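PDB 4H79: CRISPR-associated protein, Cse2 family from Thermobifida fusca, which probably binds nucleic acid as the CasB (Cse2) subunit of Cascade, the CRISPR RNA-guided surveillance complex of type I-E systems. Local coordinates for residues 168-173 against 188-193; 174-179 against 183-188. One frame throughout, in Å; residues are numbered along the deposited sequence.

Interaction 1. Residues 168-173 against 188-193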
ATOM      1  N   GLY A 168      -3.648   4.496   2.785  1.00 27.17           N
ATOM      2  CA  GLY A 168      -4.645   5.346   1.998  1.00 25.99           C
ATOM      3  C   GLY A 168      -3.929   6.032   0.841  1.00 26.20           C
ATOM      4  O   GLY A 168      -4.369   5.994  -0.341  1.00 23.86           O
ATOM      5  N   LEU A 169      -2.790   6.655   1.168  1.00 27.90           N
ATOM      6  CA  LEU A 169      -2.012   7.299   0.105  1.00 27.11           C
ATOM      7  C   LEU A 169      -1.522   6.276  -0.929  1.00 25.14           C
ATOM      8  O   LEU A 169      -1.640   6.494  -2.157  1.00 24.87           O
ATOM      9  CB  LEU A 169      -0.849   8.105   0.658  1.00 23.05           C
ATOM     10  CG  LEU A 169       0.104   8.775  -0.344  1.00 25.62           C
ATOM     11  CD1 LEU A 169      -0.631   9.707  -1.377  1.00 26.45           C
ATOM     12  CD2 LEU A 169       1.243   9.532   0.381  1.00 29.73           C
ATOM     13  N   LEU A 170      -1.020   5.130  -0.426  1.00 26.17           N
ATOM     14  CA  LEU A 170      -0.494   4.134  -1.353  1.00 30.42           C
ATOM     15  C   LEU A 170      -1.584   3.608  -2.315  1.00 27.49           C
ATOM     16  O   LEU A 170      -1.313   3.428  -3.525  1.00 26.76           O
ATOM     17  CB  LEU A 170       0.135   2.988  -0.588  1.00 24.86           C
ATOM     18  CG  LEU A 170       0.923   2.001  -1.442  1.00 26.07           C
ATOM     19  CD1 LEU A 170       2.184   2.658  -2.019  1.00 25.38           C
ATOM     20  CD2 LEU A 170       1.206   0.704  -0.615  1.00 24.87           C
ATOM     21  N   ALA A 171      -2.811   3.383  -1.777  1.00 24.84           N
ATOM     22  CA  ALA A 171      -3.919   2.913  -2.589  1.00 23.70           C
ATOM     23  C   ALA A 171      -4.214   3.925  -3.695  1.00 27.41           C
ATOM     24  O   ALA A 171      -4.412   3.543  -4.887  1.00 26.74           O
ATOM     25  CB  ALA A 171      -5.175   2.642  -1.724  1.00 22.55           C
ATOM     26  N   ASP A 172      -4.250   5.215  -3.340  1.00 28.06           N
ATOM     27  CA  ASP A 172      -4.431   6.258  -4.360  1.00 32.29           C
ATOM     28  C   ASP A 172      -3.420   6.179  -5.493  1.00 32.35           C
ATOM     29  O   ASP A 172      -3.785   6.306  -6.691  1.00 28.71           O
ATOM     30  CB  ASP A 172      -4.407   7.654  -3.760  1.00 28.20           C
ATOM     31  CG  ASP A 172      -5.795   8.079  -3.253  1.00 33.22           C
ATOM     32  OD1 ASP A 172      -6.829   7.388  -3.516  1.00 32.19           O
ATOM     33  OD2 ASP A 172      -5.853   9.115  -2.581  1.00 37.44           O
ATOM     34  N   GLN A 173      -2.171   5.967  -5.105  1.00 26.30           N
ATOM     35  CA  GLN A 173      -1.044   5.988  -6.049  1.00 27.20           C
ATOM     36  C   GLN A 173      -1.103   4.722  -6.921  1.00 28.72           C
ATOM     37  O   GLN A 173      -0.875   4.811  -8.153  1.00 30.06           O
ATOM     38  CB  GLN A 173       0.309   6.071  -5.278  1.00 26.86           C
ATOM     39  CG  GLN A 173       0.500   7.411  -4.605  1.00 27.41           C
ATOM     40  CD  GLN A 173       1.765   7.500  -3.858  1.00 27.99           C
ATOM     41  OE1 GLN A 173       2.272   6.490  -3.315  1.00 28.24           O
ATOM     42  NE2 GLN A 173       2.321   8.708  -3.805  1.00 25.25           N
ATOM     43  N   THR A 188       7.553  10.357  -9.586  1.00 28.54           N
ATOM     44  CA  THR A 188       8.076  11.671  -9.162  1.00 29.83           C
ATOM     45  C   THR A 188       7.820  11.890  -7.662  1.00 26.85           C
ATOM     46  O   THR A 188       8.711  12.315  -6.916  1.00 29.40           O
ATOM     47  CB  THR A 188       7.458  12.811  -9.990  1.00 29.19           C
ATOM     48  OG1 THR A 188       7.793  12.609 -11.371  1.00 29.21           O
ATOM     49  CG2 THR A 188       8.012  14.194  -9.542  1.00 27.64           C
ATOM     50  N   ALA A 189       6.619  11.568  -7.193  1.00 24.91           N
ATOM     51  CA  ALA A 189       6.320  11.724  -5.732  1.00 25.41           C
ATOM     52  C   ALA A 189       7.235  10.822  -4.861  1.00 30.64           C
ATOM     53  O   ALA A 189       7.740  11.221  -3.770  1.00 30.16           O
ATOM     54  CB  ALA A 189       4.814  11.463  -5.442  1.00 27.40           C
ATOM     55  N   TRP A 190       7.462   9.592  -5.338  1.00 26.48           N
ATOM     56  CA  TRP A 190       8.339   8.662  -4.590  1.00 29.13           C
ATOM     57  C   TRP A 190       9.777   9.157  -4.592  1.00 28.13           C
ATOM     58  O   TRP A 190      10.458   9.090  -3.557  1.00 24.99           O
ATOM     59  CB  TRP A 190       8.294   7.267  -5.186  1.00 24.45           C
ATOM     60  CG  TRP A 190       6.987   6.527  -4.994  1.00 25.12           C
ATOM     61  CD1 TRP A 190       5.905   6.905  -4.211  1.00 25.82           C
ATOM     62  CD2 TRP A 190       6.597   5.246  -5.599  1.00 31.79           C
ATOM     63  NE1 TRP A 190       4.898   5.966  -4.262  1.00 26.94           N
ATOM     64  CE2 TRP A 190       5.246   4.941  -5.080  1.00 31.60           C
ATOM     65  CE3 TRP A 190       7.210   4.354  -6.475  1.00 29.68           C
ATOM     66  CZ2 TRP A 190       4.546   3.804  -5.455  1.00 29.96           C
ATOM     67  CZ3 TRP A 190       6.499   3.221  -6.859  1.00 29.97           C
ATOM     68  CH2 TRP A 190       5.188   2.950  -6.347  1.00 27.45           C
ATOM     69  N   GLY A 191      10.261   9.614  -5.765  1.00 28.81           N
ATOM     70  CA  GLY A 191      11.599  10.202  -5.923  1.00 28.46           C
ATOM     71  C   GLY A 191      11.815  11.353  -4.969  1.00 31.74           C
ATOM     72  O   GLY A 191      12.822  11.375  -4.245  1.00 29.61           O
ATOM     73  N   ARG A 192      10.873  12.297  -4.961  1.00 31.60           N
ATOM     74  CA  ARG A 192      10.920  13.470  -4.082  1.00 36.32           C
ATOM     75  C   ARG A 192      10.934  13.045  -2.607  1.00 33.60           C
ATOM     76  O   ARG A 192      11.751  13.560  -1.824  1.00 31.68           O
ATOM     77  CB  ARG A 192       9.736  14.405  -4.375  1.00 40.85           C
ATOM     78  CG  ARG A 192       9.995  15.888  -4.156  1.00 53.10           C
ATOM     79  CD  ARG A 192       8.880  16.782  -4.724  1.00 60.04           C
ATOM     80  NE  ARG A 192       7.550  16.275  -4.356  1.00 96.36           N
ATOM     81  CZ  ARG A 192       6.603  15.839  -5.207  1.00 88.76           C
ATOM     82  NH1 ARG A 192       5.459  15.374  -4.704  1.00 65.19           N
ATOM     83  NH2 ARG A 192       6.784  15.864  -6.547  1.00 90.39           N
ATOM     84  N   GLY A 193      10.076  12.107  -2.217  1.00 29.71           N
ATOM     85  CA  GLY A 193      10.026  11.703  -0.823  1.00 29.68           C
ATOM     86  C   GLY A 193      11.286  11.007  -0.391  1.00 29.46           C
ATOM     87  O   GLY A 193      11.749  11.162   0.731  1.00 28.37           O
TER
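Trp190 gives its indole N-H to the side-chain amide of Gln173. The NE1 to OE1 distance is 2.8 Å, and the bond is fairly straight, with 161° at the hydrogen. OE1 sits at the edge of the indole, close to the ring plane. The indole N-H does not approach in the plane of the amide; it comes from above it, 52° out. The amide and ring planes are steeply inclined to each other. Beside this bond, Leu170 CD1 lies 4.3 Å from Trp190 CZ2, a loose apolar touch. The amide nitrogen of Gln173 is turned to the other neighbour, with NE2 4.1 Å from Ala189 CB. Gln173 reaches across because its chain is extended beyond CG. With an alanine here, the indole N-H of Trp190 is likely to lose its acceptor, and a gap would probably open between the two helices. Helices 167-176 and 180-195 form an antiparallel helical hairpin in this all-helical Cse2 fold. Their axes here come no closer than 12.8 Å, and their directions differ by 141°. At this spacing the long side chains Gln173 and Trp190 bridge the interval, and only 138 Å² is buried. Further out, helix 167-176 is held on its other sides. Leu170 also touches Leu94 of helix 80-99, and Ala171 packs on Ala91 of that helix and on Val21 of helix 16-33. Asp172 OD1 is hydrogen-bonded to both Gly18 N and Thr15 OG1.

Interaction 2. Residues 174-179 against 183-188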
ATOM      1  N   LEU A 174      -1.439   3.569  -6.295  1.00 23.84           N
ATOM      2  CA  LEU A 174      -1.693   2.343  -7.032  1.00 27.26           C
ATOM      3  C   LEU A 174      -2.755   2.591  -8.156  1.00 33.04           C
ATOM      4  O   LEU A 174      -2.527   2.229  -9.317  1.00 32.17           O
ATOM      5  CB  LEU A 174      -2.130   1.207  -6.111  1.00 24.83           C
ATOM      6  CG  LEU A 174      -0.975   0.535  -5.333  1.00 29.01           C
ATOM      7  CD1 LEU A 174      -1.424  -0.322  -4.160  1.00 23.64           C
ATOM      8  CD2 LEU A 174      -0.153  -0.370  -6.245  1.00 35.00           C
ATOM      9  N   TYR A 175      -3.900   3.204  -7.804  1.00 30.53           N
ATOM     10  CA  TYR A 175      -4.936   3.566  -8.773  1.00 35.29           C
ATOM     11  C   TYR A 175      -4.379   4.554  -9.815  1.00 37.35           C
ATOM     12  O   TYR A 175      -4.542   4.350 -11.017  1.00 34.66           O
ATOM     13  CB  TYR A 175      -6.202   4.113  -8.029  1.00 30.29           C
ATOM     14  CG  TYR A 175      -7.339   4.503  -8.857  1.00 33.85           C
ATOM     15  CD1 TYR A 175      -7.897   3.597  -9.756  1.00 25.39           C
ATOM     16  CD2 TYR A 175      -7.949   5.795  -8.742  1.00 31.85           C
ATOM     17  CE1 TYR A 175      -8.996   3.947 -10.533  1.00 35.30           C
ATOM     18  CE2 TYR A 175      -9.025   6.125  -9.527  1.00 37.60           C
ATOM     19  CZ  TYR A 175      -9.547   5.182 -10.382  1.00 36.06           C
ATOM     20  OH  TYR A 175     -10.571   5.492 -11.126  1.00 40.89           O
ATOM     21  N   GLN A 176      -3.651   5.576  -9.362  1.00 33.37           N
ATOM     22  CA  GLN A 176      -3.096   6.601 -10.257  1.00 39.55           C
ATOM     23  C   GLN A 176      -2.163   6.013 -11.321  1.00 39.17           C
ATOM     24  O   GLN A 176      -2.014   6.588 -12.383  1.00 34.18           O
ATOM     25  CB  GLN A 176      -2.376   7.699  -9.449  1.00 31.78           C
ATOM     26  CG  GLN A 176      -1.901   8.879 -10.253  1.00 40.48           C
ATOM     27  CD  GLN A 176      -1.342   9.969  -9.380  1.00 45.08           C
ATOM     28  OE1 GLN A 176      -1.112   9.750  -8.177  1.00 49.51           O
ATOM     29  NE2 GLN A 176      -1.098  11.139  -9.973  1.00 47.11           N
ATOM     30  N   PHE A 177      -1.570   4.861 -11.023  1.00 35.34           N
ATOM     31  CA  PHE A 177      -0.645   4.170 -11.916  1.00 34.14           C
ATOM     32  C   PHE A 177      -1.260   3.721 -13.247  1.00 37.97           C
ATOM     33  O   PHE A 177      -0.513   3.335 -14.144  1.00 39.02           O
ATOM     34  CB  PHE A 177      -0.071   2.943 -11.192  1.00 32.42           C
ATOM     35  CG  PHE A 177       1.410   2.865 -11.247  1.00 46.00           C
ATOM     36  CD1 PHE A 177       2.021   2.010 -12.146  1.00 52.54           C
ATOM     37  CD2 PHE A 177       2.194   3.665 -10.432  1.00 52.89           C
ATOM     38  CE1 PHE A 177       3.385   1.957 -12.229  1.00 48.65           C
ATOM     39  CE2 PHE A 177       3.580   3.646 -10.525  1.00 56.18           C
ATOM     40  CZ  PHE A 177       4.170   2.780 -11.424  1.00 56.06           C
ATOM     41  N   ARG A 178      -2.583   3.781 -13.409  1.00 36.95           N
ATOM     42  CA  ARG A 178      -3.217   3.121 -14.594  1.00 38.27           C
ATOM     43  C   ARG A 178      -2.867   3.768 -15.884  1.00 44.42           C
ATOM     44  O   ARG A 178      -3.058   3.124 -16.924  1.00 52.51           O
ATOM     45  CB  ARG A 178      -4.734   3.196 -14.649  1.00 38.25           C
ATOM     46  CG  ARG A 178      -5.482   3.423 -13.414  1.00 56.84           C
ATOM     47  CD  ARG A 178      -6.736   4.206 -13.765  1.00 56.31           C
ATOM     48  NE  ARG A 178      -6.751   5.344 -12.855  1.00 66.17           N
ATOM     49  CZ  ARG A 178      -7.563   6.361 -12.991  1.00 47.23           C
ATOM     50  NH1 ARG A 178      -8.348   6.338 -13.973  1.00 52.74           N
ATOM     51  NH2 ARG A 178      -7.538   7.386 -12.164  1.00 68.17           N
ATOM     52  N   THR A 179      -2.461   5.053 -15.844  1.00 41.24           N
ATOM     53  CA  THR A 179      -2.122   5.827 -17.092  1.00 36.92           C
ATOM     54  C   THR A 179      -0.618   6.128 -17.094  1.00 43.25           C
ATOM     55  O   THR A 179       0.002   6.217 -16.020  1.00 41.62           O
ATOM     56  CB  THR A 179      -2.943   7.153 -17.240  1.00 41.49           C
ATOM     57  OG1 THR A 179      -2.494   8.127 -16.273  1.00 45.35           O
ATOM     58  CG2 THR A 179      -4.546   6.920 -17.165  1.00 36.04           C
ATOM     59  N   ALA A 183       1.450   7.275 -13.720  1.00 35.60           N
ATOM     60  CA  ALA A 183       2.666   6.558 -13.283  1.00 34.69           C
ATOM     61  C   ALA A 183       3.902   7.497 -13.102  1.00 34.52           C
ATOM     62  O   ALA A 183       4.693   7.362 -12.133  1.00 29.36           O
ATOM     63  CB  ALA A 183       3.002   5.434 -14.267  1.00 36.59           C
ATOM     64  N   GLN A 184       4.094   8.406 -14.034  1.00 29.36           N
ATOM     65  CA  GLN A 184       5.166   9.396 -13.936  1.00 34.88           C
ATOM     66  C   GLN A 184       4.965  10.261 -12.677  1.00 34.62           C
ATOM     67  O   GLN A 184       5.939  10.580 -11.987  1.00 32.67           O
ATOM     68  CB  GLN A 184       5.221  10.316 -15.189  1.00 32.04           C
ATOM     69  CG  GLN A 184       6.076  11.577 -14.953  1.00 37.97           C
ATOM     70  CD  GLN A 184       6.259  12.391 -16.205  1.00 44.92           C
ATOM     71  OE1 GLN A 184       6.261  11.853 -17.305  1.00 57.36           O
ATOM     72  NE2 GLN A 184       6.447  13.710 -16.057  1.00 43.75           N
ATOM     73  N   ARG A 185       3.722  10.679 -12.424  1.00 29.87           N
ATOM     74  CA  ARG A 185       3.449  11.512 -11.267  1.00 30.99           C
ATOM     75  C   ARG A 185       3.752  10.725  -9.985  1.00 32.23           C
ATOM     76  O   ARG A 185       4.342  11.248  -9.026  1.00 32.04           O
ATOM     77  CB  ARG A 185       2.019  11.974 -11.294  1.00 30.74           C
ATOM     78  CG  ARG A 185       1.730  13.010 -12.386  1.00 37.63           C
ATOM     79  CD  ARG A 185       0.393  13.670 -12.084  1.00 58.08           C
ATOM     80  NE  ARG A 185       0.180  14.757 -13.013  1.00 56.11           N
ATOM     81  CZ  ARG A 185      -0.702  14.708 -13.995  1.00 92.16           C
ATOM     82  NH1 ARG A 185      -1.473  13.628 -14.161  1.00 98.24           N
ATOM     83  NH2 ARG A 185      -0.810  15.741 -14.794  1.00 63.90           N
ATOM     84  N   VAL A 186       3.400   9.448  -9.961  1.00 29.10           N
ATOM     85  CA  VAL A 186       3.715   8.619  -8.785  1.00 29.71           C
ATOM     86  C   VAL A 186       5.219   8.397  -8.580  1.00 28.31           C
ATOM     87  O   VAL A 186       5.744   8.536  -7.468  1.00 30.18           O
ATOM     88  CB  VAL A 186       2.970   7.268  -8.821  1.00 28.11           C
ATOM     89  CG1 VAL A 186       3.445   6.393  -7.641  1.00 27.06           C
ATOM     90  CG2 VAL A 186       1.434   7.547  -8.747  1.00 24.09           C
ATOM     91  N   ARG A 187       5.932   8.033  -9.649  1.00 26.29           N
ATOM     92  CA  ARG A 187       7.422   7.922  -9.578  1.00 31.42           C
ATOM     93  C   ARG A 187       8.054   9.229  -9.076  1.00 31.91           C
ATOM     94  O   ARG A 187       9.000   9.212  -8.218  1.00 28.02           O
ATOM     95  CB  ARG A 187       7.996   7.584 -10.959  1.00 27.86           C
ATOM     96  CG  ARG A 187       7.793   6.120 -11.359  1.00 31.94           C
ATOM     97  CD  ARG A 187       8.691   5.770 -12.564  1.00 35.00           C
ATOM     98  NE  ARG A 187       8.418   6.590 -13.801  1.00 38.94           N
ATOM     99  CZ  ARG A 187       7.474   6.297 -14.676  1.00 39.60           C
ATOM    100  NH1 ARG A 187       6.705   5.215 -14.480  1.00 35.09           N
ATOM    101  NH2 ARG A 187       7.290   7.057 -15.737  1.00 37.96           N
ATOM    102  N   THR A 188       7.553  10.357  -9.586  1.00 28.54           N
ATOM    103  CA  THR A 188       8.076  11.671  -9.162  1.00 29.83           C
ATOM    104  C   THR A 188       7.820  11.890  -7.662  1.00 26.85           C
ATOM    105  O   THR A 188       8.711  12.315  -6.916  1.00 29.40           O
ATOM    106  CB  THR A 188       7.458  12.811  -9.990  1.00 29.19           C
ATOM    107  OG1 THR A 188       7.793  12.609 -11.371  1.00 29.21           O
ATOM    108  CG2 THR A 188       8.012  14.194  -9.542  1.00 27.64           C
TER
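This is a local, partly buried contact at the closed end of a helical hairpin, where helix 167-176 turns into helix 180-195. Phe177 and Ala183 form its centre. Ala183 CB stands over one face of the Phe177 ring, 3.9 Å from the centroid and 6° off the normal, a CH-pi contact. Val186 meets the same ring at its edge, with CG1 4.0 Å from Phe177 CE2. CG1 lies anti to the backbone N of Val186 (chi1 174°), and the other methyl, CG2, turns to Gln176. There CG2 is 3.4 Å from Gln176 OE1. The Gln176 side chain runs extended past Val186, and its NE2 lies 3.5 Å from Arg185 CB. Gln176 and Arg185 cross at about a right angle. Tyr144 and Leu147 of helix 144-160 also touch Phe177, so the ring ties the turn to a third helix. The backbone starts the second helix: Ala183 N donates to Thr179 O, its first i+4 to i bond, at 2.9 Å and 171°. Thr179 is the N-cap of helix 180-195, and its OG1 bonds to Gly182 N. On the far side of the turn, Arg178 NH1 makes a salt bridge to Asp80. A type I beta turn from Gln176 to Thr179, leading straight into an N-capped helix, is the short connection of an antiparallel alpha-alpha hairpin.

How the interactions relate
Interactions 1 and 2 are two levels of one hairpin, made by helices 167-176 and 180-195. Their centres are about 8 Å apart, and Thr188 belongs to both. Interaction 2 lies at the turn, where CA atoms of Phe177 and Ala183 approach to 4.3 Å. Interaction 1 lies farther from it, where the nearest CA atoms, those of Gln173 and Ala189, are 9.3 Å apart. The hairpin thus opens away from its turn: the Phe177 ring packed on Ala183 and Val186 fills the narrow end, and a polar bridge spans the wider one. The two levels touch directly, with Gln173 O 3.6 Å from Val186 CG2. Interaction 1 has the more buried residues, interaction 2 the larger contact surface.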